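Local structure of aminopeptidase-like protein (Chaetomium thermophilum, 5JM6) at residues H53-Y58 with E298-G303; Q77-A82 with A317-K322; K193-D198 with W280-F285; L264-L269 with D275-W280. The protein probably acts as a zinc-dependent aminopeptidase of the M18 family and assembles into a dodecamer linked to the Cvt pathway of selective autophagy. All blocks are in the same frame, centred on the assembly; numbering follows the deposited sequence.

Overall arrangement
Along the chain, interaction 4 is nested inside the loop closed by interaction 3, and both lie within the loops closed by interactions 1 and 2, whose segments alternate. Interactions 1 and 2 have centres 20 Å apart and touch where F54 packs on H320; helix 305-320 follows strand 299-302. Both contacts belong to the larger, zinc-carrying part of the fold, though interaction 2 lies away from the zinc ligands. Interactions 3 and 4, with centres 11 Å apart, share W280 and strand 277-286 and belong to the six-stranded antiparallel sheet and its covering helix 259-268. The centres of interactions 1 and 4 are 33 Å apart. The pairs therefore sample two parts of the subunit, and interactions 3 and 4 also reach another subunit.

Interaction 1. Residues H53-Y58 with E298-G303; sequences HFTQPY and EFIFAG
T55, in the first turn of helix 55-64, meets I300 of strand 299-302 through its methyl: CG2 lies 4.1 Å from I300 CD1. That methyl stands anti to the backbone N, while OG1 sits beside the N (chi1 -56°) and turns away to hydrogen-bond the carbonyl O of S493. The residue thus shows an apolar branch to the strand and spends its polar branch elsewhere. One turn on, Y58 brings its ring to the same atom, with CD2 4.1 Å from I300 CD1; the ring carbon and the methyl approach obliquely. The Y58 backbone N donates to F54 O, a first-turn helix bond. CG of Y58 is anti to its N (chi1 177°), which swings the ring out toward the strand. There it also meets W312 and L309 of helix 305-320 and P496, which touches I300 as well. The Y58 side chain lies about 9 Å from those of zinc ligand D306 and its neighbour D307 and about 12 Å from a zinc ion; the contact joins helix 55-64, the first in the model, to the three-stranded sheet. With T55 and Y58 both resting on a single isoleucine methyl, cohesion across the contact is apolar and carries little directional preference.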
# COMPACT_ATOMS: atom_id res chain seq x y z
N HIS A 53 -58.31 10.59 4.60
CA HIS A 53 -59.20 10.30 3.48
C HIS A 53 -58.45 10.20 2.15
O HIS A 53 -59.04 9.84 1.14
CB HIS A 53 -60.31 11.35 3.38
CG HIS A 53 -61.30 11.30 4.50
ND1 HIS A 53 -61.97 12.41 4.96
CD2 HIS A 53 -61.73 10.26 5.25
CE1 HIS A 53 -62.77 12.06 5.95
NE2 HIS A 53 -62.65 10.76 6.14
N PHE A 54 -57.17 10.55 2.14
CA PHE A 54 -56.36 10.39 0.94
C PHE A 54 -55.46 9.15 0.93
O PHE A 54 -54.79 8.89 -0.07
CB PHE A 54 -55.51 11.64 0.72
CG PHE A 54 -56.32 12.86 0.40
CD1 PHE A 54 -56.80 13.67 1.42
CD2 PHE A 54 -56.62 13.18 -0.91
CE1 PHE A 54 -57.56 14.78 1.13
CE2 PHE A 54 -57.38 14.30 -1.21
CZ PHE A 54 -57.85 15.10 -0.19
N THR A 55 -55.46 8.39 2.01
CA THR A 55 -54.54 7.26 2.13
C THR A 55 -54.82 6.17 1.09
O THR A 55 -53.92 5.79 0.34
CB THR A 55 -54.56 6.64 3.54
OG1 THR A 55 -54.27 7.65 4.51
CG2 THR A 55 -53.52 5.53 3.65
N GLN A 56 -56.04 5.65 1.05
CA GLN A 56 -56.35 4.61 0.07
C GLN A 56 -56.39 5.12 -1.38
O GLN A 56 -55.94 4.41 -2.29
CB GLN A 56 -57.65 3.89 0.41
CG GLN A 56 -57.90 2.66 -0.48
CD GLN A 56 -57.26 1.39 0.06
OE1 GLN A 56 -56.89 1.32 1.23
NE2 GLN A 56 -57.13 0.38 -0.80
N PRO A 57 -56.94 6.33 -1.63
CA PRO A 57 -56.82 6.82 -3.01
C PRO A 57 -55.37 6.93 -3.49
O PRO A 57 -55.10 6.62 -4.65
CB PRO A 57 -57.49 8.19 -2.95
CG PRO A 57 -58.51 8.05 -1.89
CD PRO A 57 -57.88 7.16 -0.85
N TYR A 58 -54.45 7.35 -2.62
CA TYR A 58 -53.04 7.38 -2.99
C TYR A 58 -52.50 5.98 -3.24
O TYR A 58 -51.76 5.75 -4.19
CB TYR A 58 -52.20 8.07 -1.91
CG TYR A 58 -50.71 8.07 -2.22
CD1 TYR A 58 -50.19 8.90 -3.21
CD2 TYR A 58 -49.84 7.24 -1.53
CE1 TYR A 58 -48.84 8.90 -3.50
CE2 TYR A 58 -48.48 7.24 -1.81
CZ TYR A 58 -47.99 8.07 -2.80
OH TYR A 58 -46.64 8.07 -3.08
N GLU A 298 -49.26 3.12 10.27
CA GLU A 298 -48.83 4.50 10.13
C GLU A 298 -47.98 4.70 8.88
O GLU A 298 -47.76 5.83 8.45
CB GLU A 298 -48.01 4.95 11.34
CG GLU A 298 -48.55 4.52 12.69
CD GLU A 298 -47.67 3.49 13.38
OE1 GLU A 298 -47.25 2.53 12.71
OE2 GLU A 298 -47.40 3.66 14.58
N PHE A 299 -47.51 3.61 8.30
CA PHE A 299 -46.56 3.65 7.19
C PHE A 299 -47.25 3.35 5.87
O PHE A 299 -48.26 2.65 5.83
CB PHE A 299 -45.43 2.64 7.39
CG PHE A 299 -44.55 2.93 8.56
CD1 PHE A 299 -43.97 4.17 8.72
CD2 PHE A 299 -44.28 1.94 9.49
CE1 PHE A 299 -43.15 4.43 9.80
CE2 PHE A 299 -43.46 2.19 10.57
CZ PHE A 299 -42.91 3.44 10.72
N ILE A 300 -46.72 3.92 4.79
CA ILE A 300 -47.06 3.46 3.45
C ILE A 300 -45.82 2.88 2.79
O ILE A 300 -44.79 3.55 2.69
CB ILE A 300 -47.64 4.60 2.59
CG1 ILE A 300 -49.05 4.96 3.07
CG2 ILE A 300 -47.69 4.19 1.13
CD1 ILE A 300 -49.64 6.17 2.38
N PHE A 301 -45.91 1.63 2.35
CA PHE A 301 -44.82 0.99 1.62
C PHE A 301 -45.14 0.97 0.14
O PHE A 301 -46.09 0.31 -0.29
CB PHE A 301 -44.58 -0.44 2.12
CG PHE A 301 -44.34 -0.54 3.60
CD1 PHE A 301 -43.73 0.49 4.30
CD2 PHE A 301 -44.71 -1.69 4.28
CE1 PHE A 301 -43.52 0.38 5.66
CE2 PHE A 301 -44.50 -1.80 5.64
CZ PHE A 301 -43.90 -0.76 6.33
N ALA A 302 -44.36 1.70 -0.65
CA ALA A 302 -44.56 1.73 -2.09
C ALA A 302 -43.27 2.12 -2.81
O ALA A 302 -42.40 2.75 -2.23
CB ALA A 302 -45.68 2.69 -2.45
N GLY A 303 -43.17 1.73 -4.07
CA GLY A 303 -42.06 2.13 -4.91
C GLY A 303 -42.45 3.29 -5.80
O GLY A 303 -43.63 3.57 -5.98

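Interaction 2. Residues Q77-A82 with A317-K322; sequences QKLLKA and ALLHAK
L319 of helix 305-320 reaches across to helix 68-81 and ends among three of its residues. Its CD2 methyl lies 3.8 Å from CD2 of L79, and the two leucine side chains cross at about a right angle. The same L319 CD2 touches A82 CB at 4.3 Å, just past the end of the first helix. The other methyl, L319 CD1, lies against the base of the lysine, 4.2 Å from K78 CB. Since CG of L319 is anti to its carbonyl carbon (chi1 -70°) and the chain continues extended, both methyls are presented to these aliphatic groups of helix 68-81 and A82. K78 offers only its root: the rest of the chain leads away, and NZ hydrogen-bonds Y74 OH. Both helices pack on strand 111-117 of the large mixed sheet, where L79 touches I112 and A114 and L318 touches A114; they are neighbouring helices on one face of an alpha/beta sheet, as in other zinc exopeptidases of this clan. Y84 touches L79, L318 and L319 alike, and F315, a turn earlier in helix 305-320, backs K78 and L79. Further out, the carbonyl O of A82 accepts from K102 NZ. Helix 495-514 holds residues 320-322: H320 O accepts from K504 NZ, and K322 N donates to OD1 of D508.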
# COMPACT_ATOMS: atom_id res chain seq x y z
N GLN A 77 -57.82 11.77 -17.07
CA GLN A 77 -59.18 11.27 -16.88
C GLN A 77 -59.89 11.93 -15.70
O GLN A 77 -61.10 12.11 -15.74
CB GLN A 77 -59.18 9.75 -16.69
CG GLN A 77 -58.67 8.95 -17.88
CD GLN A 77 -58.76 7.45 -17.65
OE1 GLN A 77 -59.34 7.01 -16.65
NE2 GLN A 77 -58.20 6.67 -18.56
N LYS A 78 -59.15 12.28 -14.66
CA LYS A 78 -59.78 12.94 -13.52
C LYS A 78 -60.04 14.41 -13.82
O LYS A 78 -61.05 14.97 -13.38
CB LYS A 78 -58.93 12.78 -12.26
CG LYS A 78 -58.68 11.32 -11.89
CD LYS A 78 -58.47 11.16 -10.39
CE LYS A 78 -59.15 9.91 -9.87
NZ LYS A 78 -58.99 9.78 -8.40
N LEU A 79 -59.15 15.05 -14.57
CA LEU A 79 -59.37 16.43 -14.98
C LEU A 79 -60.59 16.54 -15.89
O LEU A 79 -61.38 17.48 -15.77
CB LEU A 79 -58.14 17.00 -15.69
CG LEU A 79 -56.91 17.31 -14.82
CD1 LEU A 79 -55.74 17.69 -15.70
CD2 LEU A 79 -57.21 18.40 -13.81
N LEU A 80 -60.76 15.58 -16.79
CA LEU A 80 -61.90 15.59 -17.70
C LEU A 80 -63.21 15.31 -16.96
O LEU A 80 -64.25 15.88 -17.29
CB LEU A 80 -61.70 14.58 -18.83
CG LEU A 80 -60.70 14.98 -19.91
CD1 LEU A 80 -60.35 13.79 -20.79
CD2 LEU A 80 -61.23 16.13 -20.75
N LYS A 81 -63.15 14.46 -15.94
CA LYS A 81 -64.35 14.13 -15.17
C LYS A 81 -64.76 15.29 -14.27
O LYS A 81 -65.92 15.40 -13.87
CB LYS A 81 -64.12 12.86 -14.35
CG LYS A 81 -64.12 11.59 -15.18
CD LYS A 81 -63.61 10.40 -14.39
CE LYS A 81 -63.31 9.22 -15.31
NZ LYS A 81 -62.71 8.08 -14.58
N ALA A 82 -63.80 16.16 -13.96
CA ALA A 82 -64.06 17.34 -13.13
C ALA A 82 -64.43 18.56 -13.97
O ALA A 82 -64.66 19.64 -13.43
CB ALA A 82 -62.85 17.65 -12.26
N ALA A 317 -54.58 18.70 -4.78
CA ALA A 317 -54.80 20.03 -4.23
C ALA A 317 -55.53 20.92 -5.24
O ALA A 317 -56.46 21.64 -4.88
CB ALA A 317 -53.50 20.67 -3.82
N LEU A 318 -55.11 20.84 -6.50
CA LEU A 318 -55.77 21.61 -7.55
C LEU A 318 -57.23 21.18 -7.68
O LEU A 318 -58.12 22.03 -7.73
CB LEU A 318 -55.05 21.43 -8.89
CG LEU A 318 -55.57 22.32 -10.02
CD1 LEU A 318 -55.46 23.78 -9.64
CD2 LEU A 318 -54.82 22.04 -11.31
N LEU A 319 -57.47 19.88 -7.72
CA LEU A 319 -58.84 19.37 -7.83
C LEU A 319 -59.70 19.78 -6.64
O LEU A 319 -60.92 19.91 -6.76
CB LEU A 319 -58.84 17.84 -7.96
CG LEU A 319 -58.32 17.23 -9.26
CD1 LEU A 319 -58.58 15.73 -9.28
CD2 LEU A 319 -58.94 17.89 -10.48
N HIS A 320 -59.08 19.95 -5.48
CA HIS A 320 -59.81 20.31 -4.26
C HIS A 320 -59.76 21.80 -3.91
O HIS A 320 -60.27 22.20 -2.86
CB HIS A 320 -59.31 19.47 -3.09
CG HIS A 320 -59.77 18.05 -3.13
ND1 HIS A 320 -60.77 17.56 -2.32
CD2 HIS A 320 -59.37 17.01 -3.90
CE1 HIS A 320 -60.97 16.28 -2.58
NE2 HIS A 320 -60.13 15.92 -3.53
N ALA A 321 -59.13 22.61 -4.75
CA ALA A 321 -58.98 24.03 -4.45
C ALA A 321 -60.31 24.78 -4.54
O ALA A 321 -61.24 24.34 -5.23
CB ALA A 321 -57.96 24.66 -5.39
N LYS A 322 -60.40 25.90 -3.83
CA LYS A 322 -61.56 26.79 -3.95
C LYS A 322 -61.65 27.37 -5.35
O LYS A 322 -60.63 27.61 -5.99
CB LYS A 322 -61.47 27.95 -2.94
CG LYS A 322 -61.68 27.61 -1.48
CD LYS A 322 -61.64 28.90 -0.65
CE LYS A 322 -61.28 28.64 0.80
NZ LYS A 322 -61.00 29.91 1.54

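Interaction 3. Residues K193-D198 with W280-F285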
# COMPACT_ATOMS: atom_id res chain seq x y z
N LYS A 193 -50.84 3.55 -27.54
CA LYS A 193 -51.70 2.84 -26.60
C LYS A 193 -50.92 2.44 -25.35
O LYS A 193 -49.72 2.21 -25.41
CB LYS A 193 -52.31 1.59 -27.26
CG LYS A 193 -52.73 1.78 -28.71
CD LYS A 193 -53.93 2.72 -28.86
CE LYS A 193 -55.24 2.02 -28.55
NZ LYS A 193 -55.33 0.70 -29.25
N LEU A 194 -51.62 2.36 -24.22
CA LEU A 194 -51.01 1.97 -22.95
C LEU A 194 -51.16 0.47 -22.73
O LEU A 194 -52.16 -0.13 -23.12
CB LEU A 194 -51.62 2.73 -21.78
CG LEU A 194 -51.50 4.25 -21.70
CD1 LEU A 194 -52.01 4.73 -20.34
CD2 LEU A 194 -50.07 4.72 -21.92
N VAL A 195 -50.16 -0.13 -22.10
CA VAL A 195 -50.17 -1.57 -21.85
C VAL A 195 -49.56 -1.88 -20.49
O VAL A 195 -48.73 -1.13 -19.97
CB VAL A 195 -49.41 -2.32 -22.97
CG1 VAL A 195 -47.90 -2.18 -22.79
CG2 VAL A 195 -49.81 -3.79 -22.99
N LYS A 196 -50.02 -2.96 -19.88
CA LYS A 196 -49.48 -3.42 -18.61
C LYS A 196 -49.68 -4.92 -18.46
O LYS A 196 -50.77 -5.42 -18.74
CB LYS A 196 -50.17 -2.67 -17.48
CG LYS A 196 -49.38 -2.52 -16.20
CD LYS A 196 -50.30 -2.06 -15.09
CE LYS A 196 -51.31 -1.03 -15.60
NZ LYS A 196 -52.56 -1.07 -14.79
N VAL A 197 -48.69 -5.63 -17.96
CA VAL A 197 -48.89 -7.05 -17.68
C VAL A 197 -49.17 -7.18 -16.18
O VAL A 197 -48.49 -6.58 -15.35
CB VAL A 197 -47.68 -7.91 -18.11
CG1 VAL A 197 -47.88 -9.36 -17.68
CG2 VAL A 197 -47.49 -7.84 -19.62
N ASP A 198 -50.20 -7.97 -15.85
CA ASP A 198 -50.77 -7.97 -14.50
C ASP A 198 -50.10 -8.95 -13.54
O ASP A 198 -50.52 -9.07 -12.39
CB ASP A 198 -52.26 -8.28 -14.58
CG ASP A 198 -53.04 -7.22 -15.34
OD1 ASP A 198 -52.62 -6.04 -15.29
OD2 ASP A 198 -54.05 -7.56 -15.97
N TRP A 280 -42.28 0.43 -29.18
CA TRP A 280 -42.92 0.62 -27.89
C TRP A 280 -41.93 1.19 -26.89
O TRP A 280 -40.72 1.10 -27.07
CB TRP A 280 -43.53 -0.68 -27.36
CG TRP A 280 -42.59 -1.85 -27.15
CD1 TRP A 280 -41.32 -1.81 -26.66
CD2 TRP A 280 -42.90 -3.23 -27.34
NE1 TRP A 280 -40.80 -3.08 -26.58
CE2 TRP A 280 -41.76 -3.97 -26.98
CE3 TRP A 280 -44.03 -3.92 -27.79
CZ2 TRP A 280 -41.71 -5.36 -27.06
CZ3 TRP A 280 -43.98 -5.30 -27.87
CH2 TRP A 280 -42.83 -6.01 -27.51
N GLU A 281 -42.46 1.81 -25.84
CA GLU A 281 -41.64 2.27 -24.74
C GLU A 281 -42.07 1.52 -23.49
O GLU A 281 -43.10 1.83 -22.91
CB GLU A 281 -41.79 3.78 -24.57
CG GLU A 281 -40.49 4.53 -24.46
CD GLU A 281 -40.67 6.03 -24.64
OE1 GLU A 281 -40.16 6.80 -23.80
OE2 GLU A 281 -41.33 6.43 -25.63
N LEU A 282 -41.25 0.56 -23.07
CA LEU A 282 -41.62 -0.30 -21.96
C LEU A 282 -40.53 -0.30 -20.91
O LEU A 282 -39.34 -0.20 -21.22
CB LEU A 282 -41.89 -1.73 -22.44
CG LEU A 282 -42.99 -1.92 -23.49
CD1 LEU A 282 -43.06 -3.37 -23.93
CD2 LEU A 282 -44.33 -1.48 -22.93
N GLU A 283 -40.94 -0.40 -19.65
CA GLU A 283 -40.01 -0.42 -18.54
C GLU A 283 -40.39 -1.51 -17.55
O GLU A 283 -41.50 -2.05 -17.60
CB GLU A 283 -39.96 0.94 -17.84
CG GLU A 283 -41.32 1.43 -17.38
CD GLU A 283 -41.30 2.87 -16.93
OE1 GLU A 283 -40.87 3.74 -17.71
OE2 GLU A 283 -41.72 3.14 -15.78
N LEU A 284 -39.46 -1.85 -16.67
CA LEU A 284 -39.74 -2.79 -15.60
C LEU A 284 -40.07 -2.03 -14.32
O LEU A 284 -39.44 -1.02 -14.01
CB LEU A 284 -38.55 -3.72 -15.38
CG LEU A 284 -38.13 -4.52 -16.61
CD1 LEU A 284 -36.95 -5.43 -16.31
CD2 LEU A 284 -39.30 -5.32 -17.16
N PHE A 285 -41.09 -2.50 -13.61
CA PHE A 285 -41.45 -1.90 -12.33
C PHE A 285 -41.77 -3.00 -11.34
O PHE A 285 -42.03 -4.14 -11.72
CB PHE A 285 -42.63 -0.94 -12.48
CG PHE A 285 -43.87 -1.57 -13.05
CD1 PHE A 285 -44.08 -1.60 -14.41
CD2 PHE A 285 -44.82 -2.13 -12.21
CE1 PHE A 285 -45.22 -2.18 -14.94
CE2 PHE A 285 -45.96 -2.71 -12.73
CZ PHE A 285 -46.16 -2.74 -14.10
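L282 and F285 of strand 277-286 touch V195 and K196 of strand 190-196 within a six-stranded antiparallel sheet. Strand 174-183 separates the two, which run parallel to each other, so the contact is made by side chains reaching over it. Such a sheet is consistent with the smaller, oligomer-forming domain of M18 aminopeptidases. At the start of the second segment, the W280 ring carries L282 CD1 on one face, 3.3 Å above the plane and over its centre, a CH-pi contact within the strand; F253 meets that ring edge-to-face. E281 pairs with R179 of the middle strand in a salt bridge and its OE2 also hydrogen-bonds S430 OG of a neighbouring subunit. L282 then sends its other methyl across: CD2 lies 3.6 Å from CG1 of V195, the two side chains crossing at about a right angle. V176 on the middle strand also packs against L282. V195 itself rests on I265 and Q268 of helix 259-268. At F285 the ring is raised by a chi1 of 58°, with CG between the backbone N and the carbonyl carbon. CZ of F285 reaches K196 CG at 3.9 Å, again nearly at right angles. The lysine chain bends at chi3 beyond this point, and K196 NZ makes a weak hydrogen bond to the carbonyl O of H64.

Interaction 4. Residues L264-L269 with D275-W280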
# COMPACT_ATOMS: atom_id res chain seq x y z
N LEU A 264 -47.66 -11.41 -26.06
CA LEU A 264 -48.35 -11.04 -24.83
C LEU A 264 -48.88 -9.62 -24.96
O LEU A 264 -50.03 -9.35 -24.62
CB LEU A 264 -47.42 -11.16 -23.62
CG LEU A 264 -48.11 -11.32 -22.27
CD1 LEU A 264 -48.96 -12.57 -22.26
CD2 LEU A 264 -47.09 -11.35 -21.14
N ILE A 265 -48.05 -8.72 -25.49
CA ILE A 265 -48.45 -7.33 -25.69
C ILE A 265 -49.58 -7.21 -26.73
O ILE A 265 -50.50 -6.41 -26.56
CB ILE A 265 -47.25 -6.46 -26.11
CG1 ILE A 265 -46.21 -6.40 -24.99
CG2 ILE A 265 -47.70 -5.05 -26.50
CD1 ILE A 265 -46.75 -5.90 -23.66
N LEU A 266 -49.52 -8.01 -27.79
CA LEU A 266 -50.55 -7.94 -28.84
C LEU A 266 -51.93 -8.34 -28.34
O LEU A 266 -52.93 -7.78 -28.76
CB LEU A 266 -50.18 -8.81 -30.04
CG LEU A 266 -49.10 -8.37 -31.04
CD1 LEU A 266 -48.66 -9.57 -31.86
CD2 LEU A 266 -49.59 -7.27 -31.95
N SER A 267 -51.99 -9.33 -27.45
CA SER A 267 -53.28 -9.77 -26.93
C SER A 267 -53.88 -8.70 -26.02
O SER A 267 -55.09 -8.46 -26.07
CB SER A 267 -53.15 -11.10 -26.18
OG SER A 267 -52.91 -10.88 -24.80
N GLN A 268 -53.04 -8.07 -25.21
CA GLN A 268 -53.49 -7.00 -24.32
C GLN A 268 -54.11 -5.85 -25.10
O GLN A 268 -55.03 -5.19 -24.62
CB GLN A 268 -52.33 -6.46 -23.48
CG GLN A 268 -51.54 -7.50 -22.73
CD GLN A 268 -52.08 -7.77 -21.35
OE1 GLN A 268 -52.68 -6.90 -20.73
NE2 GLN A 268 -51.86 -8.98 -20.85
N LEU A 269 -53.59 -5.61 -26.29
CA LEU A 269 -54.10 -4.52 -27.12
C LEU A 269 -55.12 -4.99 -28.16
O LEU A 269 -55.65 -4.19 -28.92
CB LEU A 269 -52.94 -3.81 -27.81
CG LEU A 269 -51.72 -3.30 -27.04
CD1 LEU A 269 -50.66 -2.85 -28.03
CD2 LEU A 269 -52.11 -2.17 -26.11
N ASP A 275 -46.78 -6.97 -37.18
CA ASP A 275 -46.23 -5.89 -37.98
C ASP A 275 -46.99 -4.59 -37.75
O ASP A 275 -46.66 -3.56 -38.34
CB ASP A 275 -46.22 -6.28 -39.46
CG ASP A 275 -45.31 -7.46 -39.74
OD1 ASP A 275 -44.08 -7.33 -39.52
OD2 ASP A 275 -45.81 -8.53 -40.16
N SER A 276 -48.01 -4.64 -36.89
CA SER A 276 -48.78 -3.46 -36.51
C SER A 276 -48.11 -2.66 -35.39
O SER A 276 -48.55 -1.56 -35.07
CB SER A 276 -50.19 -3.87 -36.07
OG SER A 276 -50.91 -4.46 -37.13
N ILE A 277 -47.07 -3.22 -34.79
CA ILE A 277 -46.33 -2.51 -33.76
C ILE A 277 -45.08 -1.89 -34.37
O ILE A 277 -44.18 -2.60 -34.82
CB ILE A 277 -45.95 -3.43 -32.58
CG1 ILE A 277 -47.22 -4.01 -31.95
CG2 ILE A 277 -45.15 -2.66 -31.54
CD1 ILE A 277 -46.96 -4.89 -30.75
N LEU A 278 -45.05 -0.56 -34.42
CA LEU A 278 -43.93 0.17 -34.99
C LEU A 278 -42.79 0.31 -33.98
O LEU A 278 -41.61 0.35 -34.35
CB LEU A 278 -44.38 1.55 -35.47
CG LEU A 278 -45.65 1.60 -36.33
CD1 LEU A 278 -46.03 3.03 -36.67
CD2 LEU A 278 -45.50 0.77 -37.60
N ASN A 279 -43.15 0.37 -32.70
CA ASN A 279 -42.22 0.56 -31.60
C ASN A 279 -42.99 0.50 -30.30
O ASN A 279 -44.22 0.49 -30.30
CB ASN A 279 -41.49 1.90 -31.72
CG ASN A 279 -40.02 1.80 -31.34
OD1 ASN A 279 -39.68 1.62 -30.17
ND2 ASN A 279 -39.15 1.94 -32.33
N TRP A 280 -42.28 0.43 -29.18
CA TRP A 280 -42.92 0.62 -27.89
C TRP A 280 -41.93 1.19 -26.89
O TRP A 280 -40.72 1.10 -27.07
CB TRP A 280 -43.53 -0.68 -27.36
CG TRP A 280 -42.59 -1.85 -27.15
CD1 TRP A 280 -41.32 -1.81 -26.66
CD2 TRP A 280 -42.90 -3.23 -27.34
NE1 TRP A 280 -40.80 -3.08 -26.58
CE2 TRP A 280 -41.76 -3.97 -26.98
CE3 TRP A 280 -44.03 -3.92 -27.79
CZ2 TRP A 280 -41.71 -5.36 -27.06
CZ3 TRP A 280 -43.98 -5.30 -27.87
CH2 TRP A 280 -42.83 -6.01 -27.51
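I265 and W280 cross obliquely, as do L266 and I277, and these two pairs hold helix 259-268 against strand 277-286. The tryptophan approaches with the far corner of its benzene ring: CZ3 lies 3.8 Å from CG1 of I265. I265 CG2 sits beside the same corner, 4.0 Å from W280 CZ3, so CG1 and CG2 both approach it from the same side of the indole plane. With chi1 at 60° the indole is raised off the strand toward the helix. The second pair is built from branch ends. L266 CD2 touches I277 CD1 at 3.7 Å, and CG1 of I277 runs close by at 4.0 Å from the same L266 methyl. I277 is extended, with chi2 of -178°, and its CD1 also comes to 4.3 Å from I265 CG2, which makes it the bridge between the two helix residues. The axes of helix 264-268 and strand 277-280 approach to 11.9 Å and their directions differ by 105°, so the helix runs roughly across the strand. Five residues separate segments 264-269 and 275-280, and L271 among them packs on L266. Around this core, I265 continues onto V180 and V195, I277 reaches V180 too, and L269 packs on V180 and V182; L261 and V262 close on W280 from the preceding turn, so helix 259-268 lies over strands 174-183, 190-196 and 277-286 together.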